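Local coordinates for endonuclease III (Geobacillus stearothermophilus, PDB 1ORN), which probably excises oxidised pyrimidines from DNA as a [4Fe-4S] base-excision-repair glycosylase, here trapped as a covalent DNA intermediate, at residues V71-L76 with N92-C97; G135-A140 with I172-W177; T143-V148 with H182-F187. All blocks are in the same frame, centred on the assembly; numbering follows the deposited sequence.

Interaction 1: residues V71-L76 with N92-C97; sequences VPLEEL and NIQKLC
Leu73 and Gln94 have the nearest CA atoms of the two segments, 7.7 Å apart. Val71 and Pro72 are extended loop, with Pro72 at the N-cap position of helix 73-79; residues 92-97 belong to helix 86-103. Side chains span the gap, chiefly that of Gln94. Its CG stands beside its backbone N (chi1 -64°) and the chain beyond is extended, which carries the amide to the loop. There Gln94 NE2 donates to Val71 O at 3.0 Å with an N-H...O angle of 141°. The carbonyl oxygen lies almost in the amide plane, whereas the nitrogen sits above the carbonyl plane. The same NE2 also bonds Tyr68 O, so one amide nitrogen grips two main-chain carbonyls and its rotation is largely fixed. Gln94 OE1 rests against Leu73, 3.5 Å from CD1. Lower down the chain, Leu76 CD2 touches Gln94 CG at 3.8 Å as the two side chains run past each other in opposite directions. That methyl also reaches Ile93 CG2 at 4.2 Å, where the side chains meet at about a right angle. The contact thus ties the link between helices 65-69 and 73-79 to helix 86-103. Ala90 of that last helix touches both Leu73 and Leu76, Tyr62 lies against Val71 and Leu76, and Ile93 also packs on Ile38 and Leu42 of helix 33-43.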
loop_
_atom_site.group_PDB
_atom_site.type_symbol
_atom_site.label_atom_id
_atom_site.label_comp_id
_atom_site.label_asym_id
_atom_site.label_seq_id
_atom_site.Cartn_x
_atom_site.Cartn_y
_atom_site.Cartn_z
ATOM N N VAL C 71 -16.247 -9.141 20.660
ATOM C CA VAL C 71 -16.844 -10.315 20.038
ATOM C C VAL C 71 -15.879 -11.491 20.058
ATOM O O VAL C 71 -14.668 -11.311 20.200
ATOM C CB VAL C 71 -17.247 -10.032 18.572
ATOM C CG1 VAL C 71 -18.224 -8.862 18.519
ATOM C CG2 VAL C 71 -16.007 -9.736 17.729
ATOM N N PRO C 72 -16.407 -12.719 19.949
ATOM C CA PRO C 72 -15.520 -13.884 19.955
ATOM C C PRO C 72 -14.689 -13.865 18.678
ATOM O O PRO C 72 -15.143 -13.371 17.649
ATOM C CB PRO C 72 -16.492 -15.060 19.995
ATOM C CG PRO C 72 -17.677 -14.494 20.722
ATOM C CD PRO C 72 -17.815 -13.135 20.082
ATOM N N LEU C 73 -13.476 -14.398 18.743
ATOM C CA LEU C 73 -12.607 -14.426 17.575
ATOM C C LEU C 73 -13.304 -15.075 16.376
ATOM O O LEU C 73 -13.206 -14.589 15.246
ATOM C CB LEU C 73 -11.315 -15.178 17.909
ATOM C CG LEU C 73 -10.233 -15.221 16.827
ATOM C CD1 LEU C 73 -9.857 -13.802 16.427
ATOM C CD2 LEU C 73 -9.014 -15.966 17.347
ATOM N N GLU C 74 -14.023 -16.164 16.630
ATOM C CA GLU C 74 -14.731 -16.889 15.578
ATOM C C GLU C 74 -15.745 -16.023 14.839
ATOM O O GLU C 74 -15.978 -16.212 13.643
ATOM C CB GLU C 74 -15.448 -18.110 16.163
ATOM C CG GLU C 74 -14.547 -19.068 16.930
ATOM C CD GLU C 74 -13.967 -18.445 18.189
ATOM O OE1 GLU C 74 -14.748 -17.903 19.000
ATOM O OE2 GLU C 74 -12.730 -18.502 18.369
ATOM N N GLU C 75 -16.352 -15.080 15.551
ATOM C CA GLU C 75 -17.344 -14.201 14.949
ATOM C C GLU C 75 -16.701 -13.197 13.999
ATOM O O GLU C 75 -17.201 -12.969 12.895
ATOM C CB GLU C 75 -18.125 -13.458 16.038
ATOM C CG GLU C 75 -19.249 -12.566 15.510
ATOM C CD GLU C 75 -20.085 -11.951 16.620
ATOM O OE1 GLU C 75 -20.986 -11.140 16.311
ATOM O OE2 GLU C 75 -19.843 -12.279 17.801
ATOM N N LEU C 76 -15.599 -12.591 14.430
ATOM C CA LEU C 76 -14.909 -11.621 13.588
ATOM C C LEU C 76 -14.342 -12.332 12.356
ATOM O O LEU C 76 -14.332 -11.777 11.254
ATOM C CB LEU C 76 -13.787 -10.930 14.375
ATOM C CG LEU C 76 -12.966 -9.895 13.595
ATOM C CD1 LEU C 76 -13.879 -8.774 13.093
ATOM C CD2 LEU C 76 -11.869 -9.329 14.482
ATOM N N ASN C 92 -5.001 -10.803 14.573
ATOM C CA ASN C 92 -4.163 -9.604 14.628
ATOM C C ASN C 92 -4.998 -8.357 14.936
ATOM O O ASN C 92 -4.580 -7.502 15.717
ATOM C CB ASN C 92 -3.425 -9.406 13.300
ATOM C CG ASN C 92 -2.251 -10.354 13.129
ATOM O OD1 ASN C 92 -1.765 -10.564 12.011
ATOM N ND2 ASN C 92 -1.776 -10.918 14.234
ATOM N N ILE C 93 -6.177 -8.255 14.334
ATOM C CA ILE C 93 -7.032 -7.099 14.581
ATOM C C ILE C 93 -7.443 -7.001 16.055
ATOM O O ILE C 93 -7.383 -5.926 16.645
ATOM C CB ILE C 93 -8.280 -7.131 13.664
ATOM C CG1 ILE C 93 -7.843 -6.852 12.222
ATOM C CG2 ILE C 93 -9.306 -6.086 14.104
ATOM C CD1 ILE C 93 -8.919 -7.112 11.176
ATOM N N GLN C 94 -7.836 -8.117 16.662
ATOM C CA GLN C 94 -8.218 -8.062 18.069
ATOM C C GLN C 94 -7.026 -7.661 18.941
ATOM O O GLN C 94 -7.175 -6.879 19.876
ATOM C CB GLN C 94 -8.786 -9.404 18.542
ATOM C CG GLN C 94 -10.082 -9.800 17.841
ATOM C CD GLN C 94 -10.890 -10.805 18.642
ATOM O OE1 GLN C 94 -10.342 -11.770 19.175
ATOM N NE2 GLN C 94 -12.197 -10.585 18.724
ATOM N N LYS C 95 -5.843 -8.187 18.632
ATOM C CA LYS C 95 -4.644 -7.851 19.403
ATOM C C LYS C 95 -4.243 -6.395 19.166
ATOM O O LYS C 95 -3.789 -5.701 20.079
ATOM C CB LYS C 95 -3.489 -8.779 19.017
ATOM C CG LYS C 95 -2.211 -8.551 19.820
ATOM N N LEU C 96 -4.421 -5.934 17.932
ATOM C CA LEU C 96 -4.094 -4.561 17.564
ATOM C C LEU C 96 -4.997 -3.586 18.321
ATOM O O LEU C 96 -4.531 -2.573 18.846
ATOM C CB LEU C 96 -4.262 -4.400 16.044
ATOM C CG LEU C 96 -4.136 -3.062 15.323
ATOM C CD1 LEU C 96 -3.962 -3.341 13.824
ATOM C CD2 LEU C 96 -5.364 -2.201 15.570
ATOM N N CYS C 97 -6.286 -3.900 18.387
ATOM C CA CYS C 97 -7.242 -3.042 19.088
ATOM C C CYS C 97 -6.972 -2.998 20.592
ATOM O O CYS C 97 -7.102 -1.954 21.231
ATOM C CB CYS C 97 -8.666 -3.515 18.803
ATOM S SG CYS C 97 -9.209 -3.092 17.110
#

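Interaction 2: residues G135-A140 with I172-W177; sequences GVPAIA and IPKEEW
Trp177 packs its indole against Pro137, Ala138 and Ile139 in a largely apolar contact between two connections: the loop from helix 123-134 to helix 143-152, and the turn from helix 161-171 into helix 177-191. The backbones come closest at Pro137 and Trp177. Both indole faces are met. Over one, Ile139 CD1 makes a CH-pi contact, 4.1 Å from the centroid of the Trp177 five-membered ring and 17° off its normal; against the opposite face lies Lys174 CA from the indole's own segment. With CG anti to the carbonyl carbon (chi1 -73°), the indole turns its edge to the peptide joining Pro137 to Ala138, and Pro137 C lies 3.6 Å from Trp177 CE3. Trp177 CB touches Ile139 CG1 at 3.8 Å. Beside the indole, Pro137 CG presses on Lys174 CG at 3.5 Å, tighter than usual carbon contact, and Pro137 CB lies 3.3 Å from Lys174 O. Leu168 and Met169 of helix 161-171 touch Ile139, and Met169 also touches Trp177. The one polar atom of the indole is satisfied locally: Trp177 NE1 donates to Ile172 O at 2.7 Å and 147°, with the donor above the carbonyl plane. That bond ties the ring to its own turn, while the two segments share no hydrogen bond, which implies that shape and apolar contact hold them together.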
loop_
_atom_site.group_PDB
_atom_site.type_symbol
_atom_site.label_atom_id
_atom_site.label_comp_id
_atom_site.label_asym_id
_atom_site.label_seq_id
_atom_site.Cartn_x
_atom_site.Cartn_y
_atom_site.Cartn_z
ATOM N N GLY C 135 -0.791 12.785 6.661
ATOM C CA GLY C 135 0.002 13.592 5.754
ATOM C C GLY C 135 1.505 13.528 5.921
ATOM O O GLY C 135 2.218 14.405 5.433
ATOM N N VAL C 136 2.000 12.501 6.606
ATOM C CA VAL C 136 3.437 12.363 6.804
ATOM C C VAL C 136 4.047 11.760 5.548
ATOM O O VAL C 136 3.609 10.709 5.083
ATOM C CB VAL C 136 3.772 11.429 7.992
ATOM C CG1 VAL C 136 5.285 11.314 8.147
ATOM C CG2 VAL C 136 3.162 11.967 9.275
ATOM N N PRO C 137 5.063 12.420 4.975
ATOM C CA PRO C 137 5.672 11.864 3.767
ATOM C C PRO C 137 6.263 10.474 4.001
ATOM O O PRO C 137 6.991 10.239 4.966
ATOM C CB PRO C 137 6.730 12.905 3.399
ATOM C CG PRO C 137 7.065 13.536 4.714
ATOM C CD PRO C 137 5.723 13.674 5.371
ATOM N N ALA C 138 5.920 9.550 3.114
ATOM C CA ALA C 138 6.421 8.185 3.200
ATOM C C ALA C 138 6.108 7.492 1.891
ATOM O O ALA C 138 5.190 7.891 1.171
ATOM C CB ALA C 138 5.751 7.443 4.356
ATOM N N ILE C 139 6.891 6.469 1.577
ATOM C CA ILE C 139 6.687 5.695 0.364
ATOM C C ILE C 139 6.445 4.249 0.773
ATOM O O ILE C 139 7.356 3.563 1.237
ATOM C CB ILE C 139 7.918 5.752 -0.556
ATOM C CG1 ILE C 139 8.212 7.206 -0.934
ATOM C CG2 ILE C 139 7.677 4.905 -1.801
ATOM C CD1 ILE C 139 9.443 7.375 -1.796
ATOM N N ALA C 140 5.206 3.800 0.617
ATOM C CA ALA C 140 4.839 2.436 0.960
ATOM C C ALA C 140 5.152 1.555 -0.241
ATOM O O ALA C 140 4.639 1.789 -1.336
ATOM C CB ALA C 140 3.358 2.367 1.291
ATOM N N ILE C 172 13.376 11.272 -5.000
ATOM C CA ILE C 172 12.199 12.136 -4.958
ATOM C C ILE C 172 12.159 13.090 -3.768
ATOM O O ILE C 172 12.463 12.708 -2.638
ATOM C CB ILE C 172 10.906 11.292 -4.915
ATOM C CG1 ILE C 172 10.884 10.316 -6.092
ATOM C CG2 ILE C 172 9.684 12.198 -4.945
ATOM C CD1 ILE C 172 9.792 9.285 -5.998
ATOM N N PRO C 173 11.783 14.354 -4.014
ATOM C CA PRO C 173 11.702 15.341 -2.938
ATOM C C PRO C 173 10.652 14.869 -1.934
ATOM O O PRO C 173 9.560 14.455 -2.320
ATOM C CB PRO C 173 11.272 16.612 -3.668
ATOM C CG PRO C 173 11.913 16.453 -5.003
ATOM C CD PRO C 173 11.625 15.003 -5.329
ATOM N N LYS C 174 11.000 14.925 -0.655
ATOM C CA LYS C 174 10.113 14.499 0.420
ATOM C C LYS C 174 8.683 15.011 0.240
ATOM O O LYS C 174 7.717 14.311 0.555
ATOM C CB LYS C 174 10.693 14.970 1.756
ATOM C CG LYS C 174 9.813 14.738 2.970
ATOM C CD LYS C 174 10.628 14.798 4.261
ATOM C CE LYS C 174 11.513 16.039 4.336
ATOM N NZ LYS C 174 10.734 17.307 4.326
ATOM N N GLU C 175 8.549 16.224 -0.285
ATOM C CA GLU C 175 7.239 16.827 -0.500
ATOM C C GLU C 175 6.398 16.080 -1.531
ATOM O O GLU C 175 5.173 16.224 -1.559
ATOM C CB GLU C 175 7.396 18.284 -0.945
ATOM C CG GLU C 175 8.180 19.167 0.021
ATOM C CD GLU C 175 9.637 18.755 0.149
ATOM O OE1 GLU C 175 10.320 18.631 -0.892
ATOM O OE2 GLU C 175 10.103 18.562 1.293
ATOM N N GLU C 176 7.050 15.283 -2.373
ATOM C CA GLU C 176 6.345 14.541 -3.414
ATOM C C GLU C 176 6.265 13.035 -3.176
ATOM O O GLU C 176 5.771 12.302 -4.030
ATOM C CB GLU C 176 7.014 14.768 -4.769
ATOM C CG GLU C 176 7.276 16.217 -5.129
ATOM C CD GLU C 176 7.966 16.346 -6.475
ATOM O OE1 GLU C 176 8.401 17.467 -6.825
ATOM O OE2 GLU C 176 8.072 15.322 -7.187
ATOM N N TRP C 177 6.757 12.567 -2.034
ATOM C CA TRP C 177 6.736 11.136 -1.742
ATOM C C TRP C 177 5.366 10.488 -1.804
ATOM O O TRP C 177 5.181 9.489 -2.491
ATOM C CB TRP C 177 7.329 10.863 -0.365
ATOM C CG TRP C 177 8.804 11.010 -0.306
ATOM C CD1 TRP C 177 9.639 11.343 -1.332
ATOM C CD2 TRP C 177 9.629 10.835 0.848
ATOM N NE1 TRP C 177 10.938 11.388 -0.887
ATOM C CE2 TRP C 177 10.961 11.080 0.449
ATOM C CE3 TRP C 177 9.373 10.495 2.185
ATOM C CZ2 TRP C 177 12.036 11.000 1.336
ATOM C CZ3 TRP C 177 10.446 10.415 3.071
ATOM C CH2 TRP C 177 11.760 10.667 2.638
#

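Interaction 3: residues T143-V148 with H182-F187; sequences THVERV and HRMIFF. With nucleotides of chain B.
Met184 opens the contact by laying CE across Val145, 3.9 Å from Val145 CG1; its chain bends at the thioether (chi3 71°), which also brings CE against Val148 CG1. Ile185 follows, its CG1 3.8 Å from Val145 CG2 and its carbonyl oxygen close to His144 CB. The helices cross here nearly at right angles (81°), their axes 8.1 Å apart. In this HhH-GPD fold the crossing backs a DNA-binding helix start: Thr143 N donates to OP1 of DG8 of chain B at 2.9 Å, and Thr143 OG1 to OP2 of DA6 of chain B at 2.8 Å. Arg147 NH1 reaches OP1 of DA6 of chain B in a weak bond, while Arg147 NH2 donates to His144 ND1 at 2.9 Å and 155°, in the imidazole plane, and also bonds Cys192 O. His144 NE2 has a further hydrogen-bond partner beyond both segments. With an alanine at His144 the ring acceptor of Arg147 NH2 is gone, and the guanidinium, left with Cys192 O and its other partners, would probably be less firmly oriented toward the phosphate of DA6 of chain B. Phe187 brings CD2 within 3.8 Å of Val148 CG1 and also touches the iron-sulfur cluster.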
loop_
_atom_site.group_PDB
_atom_site.type_symbol
_atom_site.label_atom_id
_atom_site.label_comp_id
_atom_site.label_asym_id
_atom_site.label_seq_id
_atom_site.Cartn_x
_atom_site.Cartn_y
_atom_site.Cartn_z
ATOM N N THR C 143 3.356 -4.713 -3.775
ATOM C CA THR C 143 3.644 -5.494 -4.970
ATOM C C THR C 143 3.790 -4.638 -6.234
ATOM O O THR C 143 4.706 -4.858 -7.033
ATOM C CB THR C 143 2.556 -6.578 -5.202
ATOM O OG1 THR C 143 2.865 -7.302 -6.397
ATOM C CG2 THR C 143 1.172 -5.948 -5.336
ATOM N N HIS C 144 2.911 -3.656 -6.414
ATOM C CA HIS C 144 2.961 -2.803 -7.608
ATOM C C HIS C 144 4.196 -1.909 -7.651
ATOM O O HIS C 144 4.894 -1.851 -8.667
ATOM C CB HIS C 144 1.701 -1.930 -7.706
ATOM C CG HIS C 144 0.429 -2.709 -7.873
ATOM N ND1 HIS C 144 0.173 -3.489 -8.980
ATOM C CD2 HIS C 144 -0.652 -2.837 -7.066
ATOM C CE1 HIS C 144 -1.008 -4.068 -8.848
ATOM N NE2 HIS C 144 -1.529 -3.689 -7.695
ATOM N N VAL C 145 4.475 -1.216 -6.552
ATOM C CA VAL C 145 5.631 -0.338 -6.511
ATOM C C VAL C 145 6.906 -1.130 -6.753
ATOM O O VAL C 145 7.759 -0.714 -7.535
ATOM C CB VAL C 145 5.730 0.398 -5.165
ATOM C CG1 VAL C 145 7.030 1.200 -5.101
ATOM C CG2 VAL C 145 4.527 1.323 -4.998
ATOM N N GLU C 146 7.024 -2.285 -6.105
ATOM C CA GLU C 146 8.218 -3.109 -6.281
ATOM C C GLU C 146 8.368 -3.587 -7.724
ATOM O O GLU C 146 9.440 -3.461 -8.327
ATOM C CB GLU C 146 8.177 -4.322 -5.352
ATOM C CG GLU C 146 9.419 -5.199 -5.468
ATOM C CD GLU C 146 9.362 -6.455 -4.611
ATOM O OE1 GLU C 146 10.413 -7.121 -4.480
ATOM O OE2 GLU C 146 8.277 -6.785 -4.078
ATOM N N ARG C 147 7.294 -4.149 -8.274
ATOM C CA ARG C 147 7.324 -4.648 -9.648
ATOM C C ARG C 147 7.680 -3.555 -10.655
ATOM O O ARG C 147 8.524 -3.754 -11.532
ATOM C CB ARG C 147 5.970 -5.266 -10.024
ATOM C CG ARG C 147 5.974 -5.919 -11.405
ATOM C CD ARG C 147 4.628 -6.545 -11.737
ATOM N NE ARG C 147 3.578 -5.540 -11.886
ATOM C CZ ARG C 147 2.598 -5.331 -11.010
ATOM N NH1 ARG C 147 2.515 -6.059 -9.902
ATOM N NH2 ARG C 147 1.701 -4.380 -11.242
ATOM N N VAL C 148 7.029 -2.402 -10.541
ATOM C CA VAL C 148 7.294 -1.297 -11.453
ATOM C C VAL C 148 8.741 -0.837 -11.336
ATOM O O VAL C 148 9.405 -0.604 -12.345
ATOM C CB VAL C 148 6.343 -0.109 -11.180
ATOM C CG1 VAL C 148 6.797 1.130 -11.942
ATOM C CG2 VAL C 148 4.925 -0.491 -11.595
ATOM N N HIS C 182 1.370 6.916 -4.900
ATOM C CA HIS C 182 0.067 6.619 -5.481
ATOM C C HIS C 182 0.129 6.518 -7.003
ATOM O O HIS C 182 -0.516 5.654 -7.596
ATOM C CB HIS C 182 -0.946 7.680 -5.044
ATOM C CG HIS C 182 -1.325 7.575 -3.598
ATOM N ND1 HIS C 182 -1.223 8.630 -2.719
ATOM C CD2 HIS C 182 -1.788 6.527 -2.876
ATOM C CE1 HIS C 182 -1.607 8.238 -1.516
ATOM N NE2 HIS C 182 -1.954 6.966 -1.585
ATOM N N ARG C 183 0.914 7.388 -7.636
ATOM C CA ARG C 183 1.049 7.355 -9.087
ATOM C C ARG C 183 1.701 6.049 -9.533
ATOM O O ARG C 183 1.319 5.474 -10.553
ATOM C CB ARG C 183 1.870 8.553 -9.572
ATOM C CG ARG C 183 1.157 9.892 -9.415
ATOM C CD ARG C 183 2.107 11.049 -9.695
ATOM N NE ARG C 183 1.462 12.353 -9.546
ATOM C CZ ARG C 183 2.123 13.503 -9.427
ATOM N NH1 ARG C 183 3.448 13.511 -9.440
ATOM N NH2 ARG C 183 1.461 14.643 -9.284
ATOM N N MET C 184 2.678 5.572 -8.762
ATOM C CA MET C 184 3.345 4.321 -9.096
ATOM C C MET C 184 2.401 3.137 -8.942
ATOM O O MET C 184 2.424 2.208 -9.750
ATOM C CB MET C 184 4.592 4.114 -8.221
ATOM C CG MET C 184 5.766 5.013 -8.600
ATOM S SD MET C 184 7.295 4.568 -7.719
ATOM C CE MET C 184 7.685 3.026 -8.530
ATOM N N ILE C 185 1.565 3.169 -7.910
ATOM C CA ILE C 185 0.614 2.092 -7.680
ATOM C C ILE C 185 -0.394 2.023 -8.823
ATOM O O ILE C 185 -0.732 0.945 -9.297
ATOM C CB ILE C 185 -0.138 2.275 -6.346
ATOM C CG1 ILE C 185 0.814 1.982 -5.182
ATOM C CG2 ILE C 185 -1.345 1.343 -6.290
ATOM C CD1 ILE C 185 0.170 2.075 -3.826
ATOM N N PHE C 186 -0.876 3.178 -9.258
ATOM C CA PHE C 186 -1.827 3.211 -10.359
ATOM C C PHE C 186 -1.159 2.721 -11.639
ATOM O O PHE C 186 -1.749 1.967 -12.405
ATOM C CB PHE C 186 -2.364 4.629 -10.557
ATOM C CG PHE C 186 -3.662 4.891 -9.834
ATOM C CD1 PHE C 186 -3.775 4.667 -8.464
ATOM C CD2 PHE C 186 -4.775 5.371 -10.527
ATOM C CE1 PHE C 186 -4.975 4.915 -7.794
ATOM C CE2 PHE C 186 -5.977 5.622 -9.868
ATOM C CZ PHE C 186 -6.078 5.395 -8.502
ATOM N N PHE C 187 0.079 3.149 -11.860
ATOM C CA PHE C 187 0.814 2.746 -13.055
ATOM C C PHE C 187 0.899 1.223 -13.110
ATOM O O PHE C 187 0.650 0.615 -14.143
ATOM C CB PHE C 187 2.219 3.359 -13.035
ATOM C CG PHE C 187 3.015 3.108 -14.283
ATOM C CD1 PHE C 187 2.755 3.824 -15.447
ATOM C CD2 PHE C 187 4.029 2.153 -14.298
ATOM C CE1 PHE C 187 3.496 3.593 -16.609
ATOM C CE2 PHE C 187 4.773 1.913 -15.451
ATOM C CZ PHE C 187 4.504 2.637 -16.610
ATOM P P DA B 6 -0.185 -8.380 -8.400
ATOM O OP1 DA B 6 0.017 -7.178 -9.244
ATOM O OP2 DA B 6 0.940 -8.911 -7.588
ATOM O "O5'" DA B 6 -1.436 -8.107 -7.450
ATOM C "C5'" DA B 6 -2.668 -7.648 -8.007
ATOM C "C4'" DA B 6 -3.744 -7.575 -6.948
ATOM O "O4'" DA B 6 -4.111 -8.902 -6.507
ATOM C "C3'" DA B 6 -3.379 -6.790 -5.686
ATOM O "O3'" DA B 6 -4.520 -6.042 -5.269
ATOM C "C2'" DA B 6 -3.104 -7.882 -4.667
ATOM C "C1'" DA B 6 -4.101 -8.950 -5.090
ATOM N N9 DA B 6 -3.766 -10.319 -4.700
ATOM C C8 DA B 6 -2.532 -10.921 -4.707
ATOM N N7 DA B 6 -2.557 -12.177 -4.338
ATOM C C5 DA B 6 -3.895 -12.420 -4.065
ATOM C C6 DA B 6 -4.582 -13.570 -3.635
ATOM N N6 DA B 6 -3.989 -14.747 -3.403
ATOM N N1 DA B 6 -5.916 -13.471 -3.452
ATOM C C2 DA B 6 -6.510 -12.297 -3.690
ATOM N N3 DA B 6 -5.977 -11.149 -4.099
ATOM C C4 DA B 6 -4.649 -11.279 -4.271
ATOM P P DG B 8 0.321 -6.190 -1.349
ATOM O OP1 DG B 8 1.626 -6.272 -2.047
ATOM O OP2 DG B 8 -0.789 -7.102 -1.761
ATOM O "O5'" DG B 8 0.553 -6.406 0.210
ATOM C "C5'" DG B 8 1.735 -5.931 0.853
ATOM C "C4'" DG B 8 1.688 -6.306 2.313
ATOM O "O4'" DG B 8 1.520 -7.738 2.439
ATOM C "C3'" DG B 8 2.891 -5.940 3.177
ATOM O "O3'" DG B 8 2.353 -5.524 4.432
ATOM C "C2'" DG B 8 3.664 -7.250 3.279
ATOM C "C1'" DG B 8 2.567 -8.303 3.217
ATOM N N9 DG B 8 2.943 -9.559 2.574
ATOM C C8 DG B 8 3.789 -9.731 1.506
ATOM N N7 DG B 8 3.874 -10.976 1.116
ATOM C C5 DG B 8 3.043 -11.668 1.988
ATOM C C6 DG B 8 2.719 -13.057 2.052
ATOM O O6 DG B 8 3.091 -13.971 1.310
ATOM N N1 DG B 8 1.856 -13.332 3.107
ATOM C C2 DG B 8 1.357 -12.395 3.982
ATOM N N2 DG B 8 0.543 -12.857 4.942
ATOM N N3 DG B 8 1.637 -11.098 3.920
ATOM C C4 DG B 8 2.479 -10.810 2.907
#

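In the fold
Interaction 1 comes first along the chain and closes before the others open; its centre lies about 32 Å from that of interaction 2 and about 31 Å from that of interaction 3, with no touch to either. It binds together helices 73-79 and 86-103 on the other side of the chain's centre from interaction 2. Interactions 2 and 3 alternate along the chain, 135-140 then 143-148 pairing with 172-177 then 182-187, and their centres are about 15 Å apart. They meet where Ala140 O packs on Val145 CG2. Consecutive pieces of the same two chain regions are thus joined twice, linking the turn into helix 177-191 with the DNA-contacting start of helix 143-152.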